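Local coordinates for GH127 beta-L-arabinofuranoside (Geobacillus stearothermophilus, PDB 4QK0), which probably hydrolyses terminal beta-L-arabinofuranosyl linkages, as expected of a glycoside hydrolase of family 127, at residues A144-L147 with I148-A151; R162-D165 with I166-Y170; Q75-D78 with V79-L83. One frame throughout, in Å; residues are numbered along the deposited sequence.

Interaction 1. Residues A144-L147 with I148-A151; sequences AGHL and IEAA
H146 and E149 meet one turn apart on helix 140-158, their side chains running side by side in the same direction. The carboxylate reaches the imidazole with OE1, which lies 3.7 Å from H146 CD2, obliquely to the ring; the ring and carboxylate planes are 29° apart. E149 attains this place because its CG is anti to its own carbonyl carbon (chi1 -68°) and the chain then runs on extended, while CG passes 3.6 Å from G145 O. The H146 ring also packs edge-to-face with Y142. I148 likewise sets its longer branch beside the backbone N (chi1 -71°), which lays CG1 3.3 Å from A144 O and stretches CD1 back along the preceding turn, on the side where I194, A197 and L201 of helix 194-205 pack. L147 packs on M167 of helix 162-177 and A80 of helix 76-92, within a catalytic domain of the six-hairpin clan, consistent with an (alpha/alpha)6 barrel. With all eight residues buried, the glutamate is a charge enclosed by protein: the salt bridge from OE2 to K200 would offset much of the cost, while at OE1 the like charge of E193 lies close and R419 is a weak, more distant partner.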
# COMPACT_ATOMS: atom_id res chain seq x y z
N ALA A 144 26.14 -21.77 -7.50
CA ALA A 144 27.35 -22.48 -7.05
C ALA A 144 27.35 -22.59 -5.54
O ALA A 144 27.57 -23.66 -4.99
CB ALA A 144 28.58 -21.75 -7.52
N GLY A 145 26.99 -21.51 -4.86
CA GLY A 145 26.90 -21.52 -3.41
C GLY A 145 25.92 -22.52 -2.90
O GLY A 145 26.22 -23.31 -1.99
N HIS A 146 24.72 -22.57 -3.51
CA HIS A 146 23.74 -23.52 -3.03
C HIS A 146 24.18 -24.94 -3.23
O HIS A 146 23.92 -25.78 -2.39
CB HIS A 146 22.36 -23.27 -3.65
CG HIS A 146 21.53 -22.34 -2.83
ND1 HIS A 146 21.21 -21.07 -3.24
CD2 HIS A 146 21.11 -22.44 -1.54
CE1 HIS A 146 20.59 -20.44 -2.25
NE2 HIS A 146 20.50 -21.25 -1.23
N LEU A 147 24.80 -25.20 -4.35
CA LEU A 147 25.35 -26.55 -4.64
C LEU A 147 26.49 -26.97 -3.64
O LEU A 147 26.52 -28.07 -3.15
CB LEU A 147 25.91 -26.54 -6.05
CG LEU A 147 25.26 -27.12 -7.29
CD1 LEU A 147 24.00 -27.93 -7.09
CD2 LEU A 147 25.17 -26.12 -8.43
N ILE A 148 27.39 -26.02 -3.35
CA ILE A 148 28.39 -26.19 -2.28
C ILE A 148 27.74 -26.56 -0.96
O ILE A 148 28.09 -27.57 -0.34
CB ILE A 148 29.22 -24.94 -2.12
CG1 ILE A 148 30.16 -24.78 -3.32
CG2 ILE A 148 29.99 -24.99 -0.83
CD1 ILE A 148 30.83 -23.43 -3.46
N GLU A 149 26.71 -25.81 -0.55
CA GLU A 149 26.06 -26.14 0.73
C GLU A 149 25.54 -27.53 0.67
O GLU A 149 25.57 -28.23 1.68
CB GLU A 149 24.92 -25.20 1.08
CG GLU A 149 25.29 -23.78 1.42
CD GLU A 149 24.11 -23.01 2.04
OE1 GLU A 149 23.43 -22.22 1.34
OE2 GLU A 149 23.88 -23.18 3.26
N ALA A 150 24.98 -27.94 -0.47
CA ALA A 150 24.35 -29.26 -0.51
C ALA A 150 25.44 -30.35 -0.39
O ALA A 150 25.25 -31.34 0.29
CB ALA A 150 23.61 -29.45 -1.83
N ALA A 151 26.54 -30.14 -1.10
CA ALA A 151 27.67 -31.08 -1.09
C ALA A 151 28.30 -31.22 0.30
O ALA A 151 28.56 -32.33 0.76
CB ALA A 151 28.71 -30.67 -2.12

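Interaction 2. Residues R162-D165 with I166-Y170; sequences RFLD and IMCKY
R162 reaches forward across I166, one turn further along helix 162-177. From CB the chain sets out with CG anti to the backbone N (chi1 179°), bends at chi2 (77°) and straightens again through CD, so that the guanidinium swings over the isoleucine. There NE forms a salt bridge with E107 of helix 96-112, and CZ lies 3.8 Å from I166 CD1. That methyl sits over the centre of the guanidinium, covering one flat face, 3.7 Å above its plane. At the tip, NH1 comes within 3.6 Å of I166 CG1 and NH2 lies 4.0 Å from I166 CD1. The helix belongs to a mainly helical catalytic domain, consistent with the (alpha/alpha)6 barrel of the six-hairpin clan. F163 and M167, a selenomethionine, are buried side by side against helix 140-158, both packing on A151: F163 CE1 touches M167 CG at 3.6 Å, and M167 SE stands 5.2 Å from the F163 ring centroid, an oblique Met-aromatic contact. L164 and C168 pack on L201 of helix 194-205, and L164 CG is 4.4 Å from C168 SG. D165, partly exposed, directs OD1 to a salt bridge with R161.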
# COMPACT_ATOMS: atom_id res chain seq x y z
N ARG A 162 32.04 -37.68 -3.17
CA ARG A 162 31.93 -37.39 -4.60
C ARG A 162 31.38 -35.96 -4.89
O ARG A 162 31.96 -35.21 -5.67
CB ARG A 162 31.01 -38.46 -5.21
CG ARG A 162 30.77 -38.32 -6.68
CD ARG A 162 31.94 -38.78 -7.51
NE ARG A 162 31.53 -38.60 -8.90
CZ ARG A 162 32.06 -37.75 -9.78
NH1 ARG A 162 33.10 -36.99 -9.48
NH2 ARG A 162 31.55 -37.68 -11.00
N PHE A 163 30.31 -35.58 -4.21
CA PHE A 163 29.64 -34.30 -4.50
C PHE A 163 30.58 -33.20 -4.01
O PHE A 163 30.86 -32.22 -4.70
CB PHE A 163 28.27 -34.29 -3.82
CG PHE A 163 27.34 -33.12 -4.21
CD1 PHE A 163 27.63 -32.22 -5.24
CD2 PHE A 163 26.12 -32.97 -3.52
CE1 PHE A 163 26.74 -31.19 -5.55
CE2 PHE A 163 25.25 -31.95 -3.82
CZ PHE A 163 25.55 -31.06 -4.85
N LEU A 164 31.13 -33.41 -2.83
CA LEU A 164 32.15 -32.49 -2.32
C LEU A 164 33.34 -32.27 -3.26
O LEU A 164 33.76 -31.13 -3.45
CB LEU A 164 32.66 -32.97 -0.96
CG LEU A 164 33.57 -31.99 -0.21
CD1 LEU A 164 32.77 -30.75 0.11
CD2 LEU A 164 34.08 -32.63 1.06
N ASP A 165 33.81 -33.35 -3.89
CA ASP A 165 34.91 -33.25 -4.85
C ASP A 165 34.55 -32.42 -6.05
O ASP A 165 35.31 -31.59 -6.49
CB ASP A 165 35.39 -34.65 -5.28
CG ASP A 165 36.16 -35.38 -4.15
OD1 ASP A 165 36.79 -34.69 -3.33
OD2 ASP A 165 36.11 -36.63 -4.08
N ILE A 166 33.39 -32.69 -6.61
CA ILE A 166 32.86 -31.91 -7.73
C ILE A 166 32.81 -30.42 -7.37
O ILE A 166 33.27 -29.58 -8.15
CB ILE A 166 31.44 -32.43 -8.07
CG1 ILE A 166 31.55 -33.83 -8.71
CG2 ILE A 166 30.68 -31.46 -8.96
CD1 ILE A 166 30.23 -34.62 -8.73
N MSE A 167 32.23 -30.11 -6.21
CA MSE A 167 32.04 -28.72 -5.84
C MSE A 167 33.34 -28.01 -5.49
O MSE A 167 33.44 -26.80 -5.68
CB MSE A 167 30.98 -28.63 -4.76
CG MSE A 167 29.59 -29.08 -5.27
SE MSE A 167 29.13 -28.35 -7.04
CE MSE A 167 29.36 -26.47 -6.59
N CYS A 168 34.35 -28.74 -5.00
CA CYS A 168 35.68 -28.14 -4.77
C CYS A 168 36.32 -27.77 -6.06
O CYS A 168 37.04 -26.76 -6.13
CB CYS A 168 36.62 -29.08 -4.00
SG CYS A 168 36.27 -29.22 -2.24
N LYS A 169 36.09 -28.56 -7.11
CA LYS A 169 36.62 -28.19 -8.43
C LYS A 169 36.00 -26.88 -8.90
O LYS A 169 36.69 -26.02 -9.41
CB LYS A 169 36.36 -29.27 -9.48
CG LYS A 169 37.40 -30.37 -9.51
CD LYS A 169 37.02 -31.58 -10.38
CE LYS A 169 37.64 -31.51 -11.75
NZ LYS A 169 37.15 -30.36 -12.56
N TYR A 170 34.70 -26.73 -8.72
CA TYR A 170 34.03 -25.49 -9.13
C TYR A 170 34.52 -24.34 -8.23
O TYR A 170 34.93 -23.29 -8.73
CB TYR A 170 32.50 -25.68 -9.07
CG TYR A 170 31.66 -24.62 -9.72
CD1 TYR A 170 32.20 -23.56 -10.40
CD2 TYR A 170 30.27 -24.72 -9.70
CE1 TYR A 170 31.41 -22.61 -11.01
CE2 TYR A 170 29.44 -23.79 -10.32
CZ TYR A 170 30.01 -22.73 -10.97
OH TYR A 170 29.23 -21.79 -11.59

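Interaction 3. Residues Q75-D78 with V79-L83; sequences QDSD and VAKWL
K81 lies along the carbonyl of S77 near the N-terminal end of helix 76-92, which packs on helices 54-61, 96-112 and 140-158 of the catalytic domain. Of the backbone bonds, D76 O receives two weak ones, from V79 N at 3.2 Å and from A80 N at 3.4 Å, a bifurcated pattern mixing i+3 and i+4. Further along, K81 N donates to S77 O (2.9 Å) and W82 N to D78 O (3.1 Å). Carbon atoms lie against backbone carbonyl oxygens: the aliphatic part of K81 runs fully extended, its CG placed beside the backbone N by chi1 of -69° and 3.3 Å from S77 O. A80 CB rests on the same oxygen at 3.4 Å, and V79 CB is 3.5 Å from D76 O. The polar groups look mostly elsewhere: S77 OG bonds to F74 O, D76 OD1 to T121 and W82 NE1 to I35 O. Between D78 OD1 and K81 NZ the gap is 4.7 Å, too wide for a salt bridge, though the opposite charges should still attract. Within the turn the K81 side chain is met through its methylenes, whereas its buried ammonium is bonded by Y142 OH, with a weak bond to N416 OD1.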
# COMPACT_ATOMS: atom_id res chain seq x y z
N GLN A 75 17.53 -21.78 -11.79
CA GLN A 75 16.90 -23.10 -11.68
C GLN A 75 17.83 -24.19 -11.04
O GLN A 75 17.36 -25.04 -10.30
CB GLN A 75 16.49 -23.52 -13.11
CG GLN A 75 15.34 -24.52 -13.19
CD GLN A 75 13.96 -23.88 -13.13
OE1 GLN A 75 13.80 -22.65 -12.99
NE2 GLN A 75 12.94 -24.71 -13.26
N ASP A 76 19.13 -24.16 -11.36
CA ASP A 76 20.09 -25.12 -10.81
C ASP A 76 20.04 -25.14 -9.29
O ASP A 76 20.24 -26.18 -8.68
CB ASP A 76 21.51 -24.78 -11.28
CG ASP A 76 21.74 -25.03 -12.80
OD1 ASP A 76 20.83 -25.63 -13.50
OD2 ASP A 76 22.81 -24.59 -13.32
N SER A 77 19.78 -23.99 -8.66
CA SER A 77 19.77 -23.95 -7.19
C SER A 77 18.62 -24.72 -6.56
O SER A 77 18.67 -25.10 -5.37
CB SER A 77 19.64 -22.51 -6.69
OG SER A 77 18.37 -21.99 -7.06
N ASP A 78 17.55 -24.92 -7.30
CA ASP A 78 16.44 -25.75 -6.78
C ASP A 78 16.88 -27.21 -6.55
O ASP A 78 16.51 -27.84 -5.58
CB ASP A 78 15.26 -25.74 -7.76
CG ASP A 78 14.48 -24.44 -7.69
OD1 ASP A 78 14.42 -23.85 -6.58
OD2 ASP A 78 13.87 -24.07 -8.72
N VAL A 79 17.69 -27.72 -7.47
CA VAL A 79 18.19 -29.06 -7.32
C VAL A 79 19.09 -29.11 -6.09
O VAL A 79 19.04 -30.07 -5.31
CB VAL A 79 18.96 -29.48 -8.57
CG1 VAL A 79 19.54 -30.87 -8.39
CG2 VAL A 79 18.04 -29.48 -9.76
N ALA A 80 19.89 -28.07 -5.92
CA ALA A 80 20.81 -27.98 -4.80
C ALA A 80 20.07 -28.00 -3.51
O ALA A 80 20.44 -28.72 -2.58
CB ALA A 80 21.65 -26.72 -4.90
N LYS A 81 19.00 -27.23 -3.42
CA LYS A 81 18.28 -27.13 -2.15
C LYS A 81 17.59 -28.41 -1.82
O LYS A 81 17.47 -28.76 -0.63
CB LYS A 81 17.26 -25.99 -2.16
CG LYS A 81 17.90 -24.60 -2.18
CD LYS A 81 16.85 -23.54 -2.57
CE LYS A 81 17.44 -22.15 -2.57
NZ LYS A 81 16.49 -21.24 -3.23
N TRP A 82 17.11 -29.11 -2.85
CA TRP A 82 16.46 -30.40 -2.61
C TRP A 82 17.53 -31.40 -2.08
O TRP A 82 17.31 -32.08 -1.05
CB TRP A 82 15.75 -30.91 -3.88
CG TRP A 82 15.03 -32.22 -3.75
CD1 TRP A 82 13.73 -32.41 -3.40
CD2 TRP A 82 15.58 -33.52 -3.95
NE1 TRP A 82 13.45 -33.75 -3.35
CE2 TRP A 82 14.56 -34.45 -3.71
CE3 TRP A 82 16.83 -34.00 -4.33
CZ2 TRP A 82 14.75 -35.82 -3.82
CZ3 TRP A 82 17.01 -35.37 -4.47
CH2 TRP A 82 15.98 -36.26 -4.22
N LEU A 83 18.71 -31.44 -2.72
CA LEU A 83 19.81 -32.32 -2.22
C LEU A 83 20.22 -32.00 -0.78
O LEU A 83 20.43 -32.89 0.03
CB LEU A 83 21.02 -32.22 -3.12
CG LEU A 83 20.85 -32.90 -4.50
CD1 LEU A 83 21.97 -32.49 -5.42
CD2 LEU A 83 20.80 -34.40 -4.37

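In the fold
Along the chain the order is interaction 3, interaction 1, interaction 2, each about two turns of its own helix: 76-92, 140-158 and 162-177. All three lie in the GH127 catalytic domain on the same side of the chain's centre. Helix 140-158 runs between the other two, its contact centred about 9 Å from each, while the centres of interactions 2 and 3 are about 15 Å apart. L147 joins both neighbours: its CB meets M167 CE at 3.5 Å and its CD1 meets A80 CB at 3.4 Å. A150 CB comes close to A80 O, and F163 reaches L83 directly. The three contacts therefore form one continuous piece of the helical core, packed largely through small and apolar side chains, with H146 on K81 besides.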